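Local coordinates for beta-galacturonidase (Eisenbergiella tayi, PDB 6NCW), which hydrolyses beta-galacturonides as a family 2 glycoside hydrolase from a human gut bacterium, and may also act on beta-glucuronides, at residues A[7-12]-A[246-251]; A[153-158]-A[170-175]; A[184-189]-A[233-238]. All blocks are in the same frame, centred on the assembly; numbering follows the deposited sequence.

Contact 1. Residues A[7-12]-A[246-251]; sequences THKIRK and DIIDRV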
loop_
_atom_site.group_PDB
_atom_site.type_symbol
_atom_site.label_atom_id
_atom_site.label_comp_id
_atom_site.label_asym_id
_atom_site.label_seq_id
_atom_site.Cartn_x
_atom_site.Cartn_y
_atom_site.Cartn_z
ATOM N N THR A 7 14.418 -17.070 39.255
ATOM C CA THR A 7 15.251 -18.258 39.298
ATOM C C THR A 7 16.184 -18.288 40.504
ATOM O O THR A 7 16.966 -19.234 40.628
ATOM C CB THR A 7 16.081 -18.365 38.019
ATOM O OG1 THR A 7 16.862 -17.177 37.867
ATOM C CG2 THR A 7 15.166 -18.535 36.812
ATOM N N HIS A 8 16.140 -17.270 41.364
ATOM C CA HIS A 8 17.008 -17.201 42.541
ATOM C C HIS A 8 16.330 -16.379 43.622
ATOM O O HIS A 8 15.849 -15.280 43.348
ATOM C CB HIS A 8 18.361 -16.563 42.220
ATOM C CG HIS A 8 19.207 -17.367 41.291
ATOM N ND1 HIS A 8 19.773 -18.569 41.655
ATOM C CD2 HIS A 8 19.578 -17.146 40.005
ATOM C CE1 HIS A 8 20.461 -19.055 40.631
ATOM N NE2 HIS A 8 20.363 -18.208 39.622
ATOM N N LYS A 9 16.296 -16.911 44.842
ATOM C CA LYS A 9 16.013 -16.112 46.028
ATOM C C LYS A 9 17.233 -15.934 46.918
ATOM O O LYS A 9 17.394 -14.869 47.513
ATOM C CB LYS A 9 14.878 -16.728 46.861
ATOM C CG LYS A 9 13.479 -16.760 46.197
ATOM C CD LYS A 9 13.215 -15.542 45.262
ATOM C CE LYS A 9 11.709 -15.266 45.047
ATOM N NZ LYS A 9 10.901 -16.527 45.094
ATOM N N ILE A 10 18.120 -16.928 46.981
ATOM C CA ILE A 10 19.314 -16.814 47.815
ATOM C C ILE A 10 20.431 -16.090 47.076
ATOM O O ILE A 10 20.988 -15.108 47.577
ATOM C CB ILE A 10 19.770 -18.206 48.306
ATOM C CG1 ILE A 10 18.784 -18.768 49.330
ATOM C CG2 ILE A 10 21.159 -18.130 48.917
ATOM C CD1 ILE A 10 19.090 -20.181 49.744
ATOM N N ARG A 11 20.793 -16.562 45.888
ATOM C CA ARG A 11 21.901 -15.949 45.167
ATOM C C ARG A 11 21.609 -14.475 44.893
ATOM O O ARG A 11 20.473 -14.102 44.585
ATOM C CB ARG A 11 22.162 -16.695 43.858
ATOM C CG ARG A 11 23.400 -16.226 43.093
ATOM C CD ARG A 11 23.523 -16.959 41.754
ATOM N NE ARG A 11 23.440 -18.404 41.932
ATOM C CZ ARG A 11 23.631 -19.296 40.964
ATOM N NH1 ARG A 11 23.910 -18.898 39.726
ATOM N NH2 ARG A 11 23.536 -20.591 41.234
ATOM N N LYS A 12 22.642 -13.637 45.039
ATOM C CA LYS A 12 22.537 -12.211 44.735
ATOM C C LYS A 12 22.704 -12.026 43.234
ATOM O O LYS A 12 23.771 -12.338 42.685
ATOM C CB LYS A 12 23.594 -11.386 45.475
ATOM C CG LYS A 12 24.066 -11.939 46.812
ATOM C CD LYS A 12 25.129 -11.022 47.463
ATOM C CE LYS A 12 25.852 -11.711 48.646
ATOM N NZ LYS A 12 26.890 -12.723 48.229
ATOM N N ASP A 246 21.265 -21.106 45.731
ATOM C CA ASP A 246 20.103 -21.806 45.196
ATOM C C ASP A 246 20.063 -21.732 43.672
ATOM O O ASP A 246 20.807 -20.984 43.025
ATOM C CB ASP A 246 18.781 -21.276 45.786
ATOM C CG ASP A 246 18.472 -19.827 45.408
ATOM O OD1 ASP A 246 19.326 -19.094 44.837
ATOM O OD2 ASP A 246 17.333 -19.409 45.706
ATOM N N ILE A 247 19.183 -22.557 43.110
ATOM C CA ILE A 247 18.701 -22.419 41.741
ATOM C C ILE A 247 17.241 -22.839 41.749
ATOM O O ILE A 247 16.860 -23.790 42.447
ATOM C CB ILE A 247 19.533 -23.253 40.741
ATOM C CG1 ILE A 247 19.192 -22.861 39.305
ATOM C CG2 ILE A 247 19.303 -24.745 40.951
ATOM C CD1 ILE A 247 20.244 -23.260 38.317
ATOM N N ILE A 248 16.407 -22.088 41.033
ATOM C CA ILE A 248 14.984 -22.380 40.908
ATOM C C ILE A 248 14.653 -22.498 39.422
ATOM O O ILE A 248 15.061 -21.646 38.626
ATOM C CB ILE A 248 14.125 -21.294 41.577
ATOM C CG1 ILE A 248 14.598 -21.045 43.020
ATOM C CG2 ILE A 248 12.678 -21.700 41.579
ATOM C CD1 ILE A 248 13.921 -19.850 43.699
ATOM N N ASP A 249 13.925 -23.554 39.049
ATOM C CA ASP A 249 13.486 -23.744 37.671
ATOM C C ASP A 249 12.007 -24.119 37.664
ATOM O O ASP A 249 11.365 -24.095 38.717
ATOM C CB ASP A 249 14.346 -24.807 36.975
ATOM C CG ASP A 249 14.618 -24.471 35.498
ATOM O OD1 ASP A 249 13.654 -24.123 34.767
ATOM O OD2 ASP A 249 15.794 -24.553 35.077
ATOM N N ARG A 250 11.446 -24.445 36.502
ATOM C CA ARG A 250 10.056 -24.888 36.416
ATOM C C ARG A 250 9.952 -26.173 35.615
ATOM O O ARG A 250 10.648 -26.347 34.612
ATOM C CB ARG A 250 9.153 -23.845 35.772
ATOM C CG ARG A 250 8.575 -22.856 36.738
ATOM C CD ARG A 250 7.369 -22.161 36.162
ATOM N NE ARG A 250 7.627 -21.736 34.788
ATOM C CZ ARG A 250 6.972 -20.758 34.172
ATOM N NH1 ARG A 250 6.023 -20.078 34.803
ATOM N NH2 ARG A 250 7.273 -20.458 32.923
ATOM N N VAL A 251 9.051 -27.056 36.042
ATOM C CA VAL A 251 8.876 -28.353 35.410
ATOM C C VAL A 251 7.393 -28.579 35.165
ATOM O O VAL A 251 6.530 -27.916 35.746
ATOM C CB VAL A 251 9.462 -29.519 36.252
ATOM C CG1 VAL A 251 10.932 -29.272 36.577
ATOM C CG2 VAL A 251 8.657 -29.724 37.519
#
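The imidazole of H8 turns an edge to D246: the backbone O of D246 lies near the ring plane, and ND1 points to it and to the carboxylate. One ring face is taken by CD of R11, and in return CE1 of H8 sits over the centre of the R11 guanidinium, 3.2 Å above its plane. H8 ND1 donates to D246 OD1 at 3.3 Å, also in the ring plane, while its bond to D246 O is weak; ring and carboxylate planes are 45° apart. The carboxylate is the hub of the contact. K9 N reaches OD2 at 2.8 Å on the syn lone pair, whereas I10 N meets the same oxygen at 2.9 Å from above the plane. R11 N closes on OD1 at 3.1 Å in a nearly straight bond, from the face opposite to H8 ND1. Four donors therefore grip the two oxygens and fix the rotation of the group, and they probably help to keep this aspartate ionised. Its short side chain suits the task: with chi1 at 65°, CG lies between the backbone N and carbonyl carbon, and both oxygens face the turning backbone of 8-11. CB of I10 packs 3.6 Å from D246 CG. Further along, I248 N donates to T7 O at 2.9 Å, and I248 CD1 rests 4.0 Å from CG of K9. The long arm of R11 serves the surroundings, with salt bridges to D245 and E145 and a hydrogen bond to the backbone O of L152. Thus the loop leading into strand 12-15 of the N-terminal domain is pinned to strand 245-251 of the immunoglobulin-like sandwich; the other edge of strand 245-251 pairs with strand 227-238.

Contact 2. Residues A[153-158]-A[170-175]; sequences SWIHFT and AEICVR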
loop_
_atom_site.group_PDB
_atom_site.type_symbol
_atom_site.label_atom_id
_atom_site.label_comp_id
_atom_site.label_asym_id
_atom_site.label_seq_id
_atom_site.Cartn_x
_atom_site.Cartn_y
_atom_site.Cartn_z
ATOM N N SER A 153 25.243 -24.803 39.060
ATOM C CA SER A 153 25.365 -24.470 37.645
ATOM C C SER A 153 24.079 -24.765 36.858
ATOM O O SER A 153 23.691 -23.975 35.992
ATOM C CB SER A 153 26.557 -25.222 37.061
ATOM O OG SER A 153 26.486 -25.260 35.651
ATOM N N TRP A 154 23.407 -25.881 37.136
ATOM C CA TRP A 154 22.106 -26.194 36.543
ATOM C C TRP A 154 21.468 -27.339 37.323
ATOM O O TRP A 154 22.136 -28.030 38.099
ATOM C CB TRP A 154 22.210 -26.561 35.048
ATOM C CG TRP A 154 23.242 -27.636 34.662
ATOM C CD1 TRP A 154 24.478 -27.420 34.128
ATOM C CD2 TRP A 154 23.102 -29.071 34.767
ATOM N NE1 TRP A 154 25.121 -28.612 33.908
ATOM C CE2 TRP A 154 24.296 -29.642 34.281
ATOM C CE3 TRP A 154 22.089 -29.923 35.239
ATOM C CZ2 TRP A 154 24.507 -31.028 34.242
ATOM C CZ3 TRP A 154 22.299 -31.303 35.193
ATOM C CH2 TRP A 154 23.502 -31.839 34.703
ATOM N N ILE A 155 20.158 -27.505 37.127
ATOM C CA ILE A 155 19.386 -28.646 37.610
ATOM C C ILE A 155 18.497 -29.147 36.463
ATOM O O ILE A 155 17.866 -28.344 35.771
ATOM C CB ILE A 155 18.546 -28.267 38.848
ATOM C CG1 ILE A 155 17.641 -29.422 39.279
ATOM C CG2 ILE A 155 17.726 -27.010 38.591
ATOM C CD1 ILE A 155 17.051 -29.227 40.664
ATOM N N HIS A 156 18.476 -30.467 36.247
ATOM C CA HIS A 156 17.657 -31.116 35.228
ATOM C C HIS A 156 16.712 -32.100 35.893
ATOM O O HIS A 156 17.159 -33.036 36.565
ATOM C CB HIS A 156 18.510 -31.862 34.199
ATOM C CG HIS A 156 19.345 -30.967 33.347
ATOM N ND1 HIS A 156 20.310 -31.447 32.485
ATOM C CD2 HIS A 156 19.354 -29.620 33.211
ATOM C CE1 HIS A 156 20.884 -30.434 31.864
ATOM N NE2 HIS A 156 20.322 -29.315 32.285
ATOM N N PHE A 157 15.418 -31.911 35.678
ATOM C CA PHE A 157 14.391 -32.790 36.209
ATOM C C PHE A 157 13.764 -33.564 35.063
ATOM O O PHE A 157 13.468 -32.989 34.011
ATOM C CB PHE A 157 13.308 -31.991 36.942
ATOM C CG PHE A 157 12.164 -32.833 37.415
ATOM C CD1 PHE A 157 12.277 -33.580 38.588
ATOM C CD2 PHE A 157 10.986 -32.899 36.680
ATOM C CE1 PHE A 157 11.229 -34.373 39.018
ATOM C CE2 PHE A 157 9.928 -33.681 37.107
ATOM C CZ PHE A 157 10.048 -34.419 38.281
ATOM N N THR A 158 13.550 -34.857 35.276
ATOM C CA THR A 158 12.963 -35.751 34.285
ATOM C C THR A 158 11.740 -36.435 34.877
ATOM O O THR A 158 11.880 -37.180 35.863
ATOM C CB THR A 158 13.971 -36.815 33.831
ATOM O OG1 THR A 158 15.243 -36.204 33.575
ATOM C CG2 THR A 158 13.464 -37.540 32.577
ATOM N N ALA A 170 15.955 -36.049 39.604
ATOM C CA ALA A 170 16.603 -34.748 39.520
ATOM C C ALA A 170 18.115 -34.923 39.460
ATOM O O ALA A 170 18.677 -35.788 40.129
ATOM C CB ALA A 170 16.246 -33.863 40.705
ATOM N N GLU A 171 18.773 -34.103 38.652
ATOM C CA GLU A 171 20.219 -34.141 38.523
ATOM C C GLU A 171 20.701 -32.708 38.625
ATOM O O GLU A 171 20.135 -31.812 37.990
ATOM C CB GLU A 171 20.655 -34.781 37.202
ATOM C CG GLU A 171 22.163 -34.919 37.029
ATOM C CD GLU A 171 22.559 -35.540 35.683
ATOM O OE1 GLU A 171 23.735 -35.394 35.280
ATOM O OE2 GLU A 171 21.698 -36.177 35.032
ATOM N N ILE A 172 21.707 -32.483 39.458
ATOM C CA ILE A 172 22.177 -31.144 39.755
ATOM C C ILE A 172 23.672 -31.103 39.540
ATOM O O ILE A 172 24.383 -32.042 39.911
ATOM C CB ILE A 172 21.829 -30.730 41.197
ATOM C CG1 ILE A 172 20.354 -30.980 41.441
ATOM C CG2 ILE A 172 22.144 -29.270 41.421
ATOM C CD1 ILE A 172 19.855 -30.283 42.626
ATOM N N CYS A 173 24.147 -30.010 38.959
ATOM C CA CYS A 173 25.559 -29.796 38.702
ATOM C C CYS A 173 26.062 -28.678 39.608
ATOM O O CYS A 173 25.482 -27.588 39.629
ATOM C CB CYS A 173 25.769 -29.444 37.232
ATOM S SG CYS A 173 27.453 -29.420 36.727
ATOM N N VAL A 174 27.118 -28.952 40.377
ATOM C CA VAL A 174 27.686 -27.982 41.308
ATOM C C VAL A 174 29.119 -27.695 40.890
ATOM O O VAL A 174 29.876 -28.610 40.545
ATOM C CB VAL A 174 27.636 -28.473 42.770
ATOM C CG1 VAL A 174 27.817 -27.301 43.733
ATOM C CG2 VAL A 174 26.328 -29.188 43.049
ATOM N N ARG A 175 29.485 -26.420 40.910
ATOM C CA ARG A 175 30.831 -25.986 40.568
ATOM C C ARG A 175 31.464 -25.362 41.805
ATOM O O ARG A 175 30.898 -24.439 42.406
ATOM C CB ARG A 175 30.816 -24.995 39.406
ATOM C CG ARG A 175 32.185 -24.496 38.969
ATOM C CD ARG A 175 32.043 -23.830 37.618
ATOM N NE ARG A 175 33.177 -22.995 37.240
ATOM C CZ ARG A 175 33.214 -22.274 36.117
ATOM N NH1 ARG A 175 32.183 -22.301 35.271
ATOM N NH2 ARG A 175 34.275 -21.531 35.830
HETATM O O HOH W 1 29.470 -24.113 34.880
HETATM O O HOH W 2 20.362 -34.298 32.863
#
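W154 and C173 face each other as a hydrogen-bonded pair of antiparallel strands, and C173 N donates almost straight to W154 O at 3.0 Å. S153 N is satisfied by C173 O. At the next hydrogen-bonded pair, H156 and E171 exchange two bonds of 2.8 Å each, H156 N to E171 O and E171 N to H156 O. The polar side chains find partners beyond the main chain. A water links H156 ND1, 2.9 Å away, to the carboxylate of E171, donating to OE2 at 3.2 Å; H156 NE2 is taken by the backbone O of T362, so both ring nitrogens are engaged. E171 OE1 has a weak bond to S209. A second water, 3.3 Å from both S153 OG and R175 NH1, bridges the two side chains and accepts from the arginine. Between these polar groups W154 supplies flat cover. Its chi1 of 51° brings the indole across to the partner strand, where C173 CB lies over the five-membered ring, 3.5 Å from its centroid, a CH-pi contact. On the opposite face H156 CE1 lies toward the indole rim, and W154 CE3 sits over the centre of the imidazole. Cysteine suits this spot: it is small enough to fit under the indole, and its polarisable sulfur lies obliquely beside the five-membered ring, a sulfur-aromatic contact. On the reverse face I155 and I172 run side by side, their CD1 atoms 3.6 Å apart, branched residues at home in a strand and a core. At the outer edge of strand 150-162, N366 donates from ND2 to I155 O and accepts from F157 N at OD1, and Y365 stacks on H156, both just after helix 349-364 of the TIM barrel. Strand 165-176 pairs beyond with strand 207-216, and the isoleucines face strands 227-238 and 182-190.

Contact 3. Residues A[184-189]-A[233-238]; sequences GSVEVE and ITAVLR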
loop_
_atom_site.group_PDB
_atom_site.type_symbol
_atom_site.label_atom_id
_atom_site.label_comp_id
_atom_site.label_asym_id
_atom_site.label_seq_id
_atom_site.Cartn_x
_atom_site.Cartn_y
_atom_site.Cartn_z
ATOM N N GLY A 184 29.110 -30.522 51.562
ATOM C CA GLY A 184 27.803 -29.946 51.788
ATOM C C GLY A 184 26.726 -30.870 51.261
ATOM O O GLY A 184 26.978 -32.033 50.942
ATOM N N SER A 185 25.515 -30.322 51.176
ATOM C CA SER A 185 24.386 -31.059 50.636
ATOM C C SER A 185 23.558 -30.138 49.742
ATOM O O SER A 185 23.708 -28.911 49.766
ATOM C CB SER A 185 23.524 -31.667 51.754
ATOM O OG SER A 185 22.756 -30.681 52.434
ATOM N N VAL A 186 22.692 -30.744 48.933
ATOM C CA VAL A 186 21.721 -30.005 48.139
ATOM C C VAL A 186 20.334 -30.530 48.480
ATOM O O VAL A 186 20.082 -31.738 48.394
ATOM C CB VAL A 186 22.007 -30.120 46.632
ATOM C CG1 VAL A 186 20.835 -29.574 45.834
ATOM C CG2 VAL A 186 23.258 -29.351 46.300
ATOM N N GLU A 187 19.443 -29.622 48.881
ATOM C CA GLU A 187 18.064 -29.955 49.203
ATOM C C GLU A 187 17.145 -29.535 48.054
ATOM O O GLU A 187 17.173 -28.379 47.620
ATOM C CB GLU A 187 17.629 -29.274 50.503
ATOM C CG GLU A 187 16.179 -29.566 50.858
ATOM C CD GLU A 187 15.766 -29.047 52.226
ATOM O OE1 GLU A 187 14.707 -29.494 52.732
ATOM O OE2 GLU A 187 16.494 -28.193 52.787
ATOM N N VAL A 188 16.303 -30.462 47.598
ATOM C CA VAL A 188 15.518 -30.296 46.374
ATOM C C VAL A 188 14.042 -30.420 46.724
ATOM O O VAL A 188 13.611 -31.443 47.277
ATOM C CB VAL A 188 15.901 -31.327 45.298
ATOM C CG1 VAL A 188 14.998 -31.174 44.074
ATOM C CG2 VAL A 188 17.350 -31.194 44.907
ATOM N N GLU A 189 13.270 -29.387 46.397
ATOM C CA GLU A 189 11.823 -29.400 46.562
ATOM C C GLU A 189 11.148 -29.096 45.233
ATOM O O GLU A 189 11.641 -28.276 44.448
ATOM C CB GLU A 189 11.383 -28.392 47.621
ATOM C CG GLU A 189 12.066 -28.615 48.972
ATOM C CD GLU A 189 11.307 -28.009 50.146
ATOM O OE1 GLU A 189 11.522 -28.471 51.296
ATOM O OE2 GLU A 189 10.498 -27.076 49.920
ATOM N N ILE A 233 10.771 -26.102 40.838
ATOM C CA ILE A 233 11.721 -27.005 41.469
ATOM C C ILE A 233 12.822 -26.145 42.062
ATOM O O ILE A 233 13.361 -25.257 41.387
ATOM C CB ILE A 233 12.265 -28.072 40.493
ATOM C CG1 ILE A 233 13.216 -29.023 41.212
ATOM C CG2 ILE A 233 12.966 -27.455 39.273
ATOM C CD1 ILE A 233 13.560 -30.263 40.403
ATOM N N THR A 234 13.117 -26.364 43.344
ATOM C CA THR A 234 14.098 -25.564 44.067
ATOM C C THR A 234 15.236 -26.444 44.567
ATOM O O THR A 234 15.003 -27.514 45.142
ATOM C CB THR A 234 13.448 -24.832 45.242
ATOM O OG1 THR A 234 12.310 -24.102 44.766
ATOM C CG2 THR A 234 14.434 -23.857 45.859
ATOM N N ALA A 235 16.462 -25.986 44.364
ATOM C CA ALA A 235 17.633 -26.650 44.912
ATOM C C ALA A 235 18.401 -25.648 45.761
ATOM O O ALA A 235 18.816 -24.596 45.261
ATOM C CB ALA A 235 18.516 -27.221 43.801
ATOM N N VAL A 236 18.589 -25.966 47.042
ATOM C CA VAL A 236 19.358 -25.118 47.951
ATOM C C VAL A 236 20.640 -25.857 48.323
ATOM O O VAL A 236 20.595 -26.974 48.852
ATOM C CB VAL A 236 18.542 -24.722 49.192
ATOM C CG1 VAL A 236 19.383 -23.854 50.137
ATOM C CG2 VAL A 236 17.281 -23.971 48.768
ATOM N N LEU A 237 21.778 -25.255 47.996
ATOM C CA LEU A 237 23.080 -25.773 48.379
ATOM C C LEU A 237 23.459 -25.219 49.750
ATOM O O LEU A 237 23.386 -24.004 49.975
ATOM C CB LEU A 237 24.133 -25.391 47.342
ATOM C CG LEU A 237 25.601 -25.708 47.652
ATOM C CD1 LEU A 237 25.910 -27.192 47.567
ATOM C CD2 LEU A 237 26.515 -24.920 46.713
ATOM N N ARG A 238 23.838 -26.116 50.665
ATOM C CA ARG A 238 24.328 -25.752 51.993
ATOM C C ARG A 238 25.720 -26.327 52.192
ATOM O O ARG A 238 25.925 -27.531 52.018
ATOM C CB ARG A 238 23.401 -26.264 53.094
ATOM C CG ARG A 238 22.078 -25.533 53.155
ATOM C CD ARG A 238 21.120 -26.194 54.133
ATOM N NE ARG A 238 19.742 -25.772 53.884
ATOM C CZ ARG A 238 19.162 -24.730 54.469
ATOM N NH1 ARG A 238 19.836 -24.001 55.354
ATOM N NH2 ARG A 238 17.906 -24.422 54.173
#
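Strands 184-189 and 233-238 run antiparallel, their axes 4.5 Å apart at closest approach and their directions 162° apart, and S185 with R238, E187 with V236 and E189 with T234 each exchange two hydrogen bonds. The bonds are even in length: T234 N to E189 O is 2.7 Å. R238 N to S185 O is 2.9 Å. Between them the CA atoms of the intervening pairs come close to the carbonyls, as with V188 CA at 3.1 Å from T234 O. G184 begins the pairing with its CA close beside R238 O, where having no side chain lets the strands approach. The buried face is built of V186, V188, I233, A235 and L237. V186 points its two methyls at different partners: CG2 meets L237 CD1 at 3.6 Å and CG1 reaches A235 CB at 3.9 Å. With CG1 anti to the backbone N (chi1 169°), CG2 is swung beside that N, toward the leucine. V188 CG1 touches I233 CG1 at 4.0 Å. Valine and isoleucine suit extended backbone and fill this side with methyls, and the small A235 leaves room for the sheet opposite. The other face is mostly polar and partly exposed. E187 and R238 lie alongside each other, pointing the same way, the glutamate extended and the arginine extended as far as NE, but OE2 stays 4.2 Å from NE, too far for a salt bridge; the attraction is probably modest and screened by solvent. T234 and V236, both branched at CB, lie on this side too, with S185 and E189. In the fold, strand 182-190 is flanked by strand 193-202 and strand 227-238 by strand 245-251, so the pair lies in the interior of its sheet. Its buried face packs on strands 150-162 and 165-176, the second layer of the immunoglobulin-like sandwich.

Contacts 2 and 3 lie in the two facing sheets of one sandwich, each with a buried apolar face and a partly exposed other face. The apolar sides meet in the core: I172 packs on V186, V188 and A235, and I155 on I233. Contact 1 shares a sheet with contact 3, since I247 and D249 bond through their backbones to A235 and I233, and its I247 and V251 reach I155 and F157 of contact 2. It buries D246, I248 and R11 but leaves K9 and I10 exposed. Regular strand pairing serves contacts 2 and 3, whereas contact 1, at the junction with the N-terminal domain, relies on loop N-H groups and H8 gathered round one carboxylate. All three lie away from the galacturonate-binding residues.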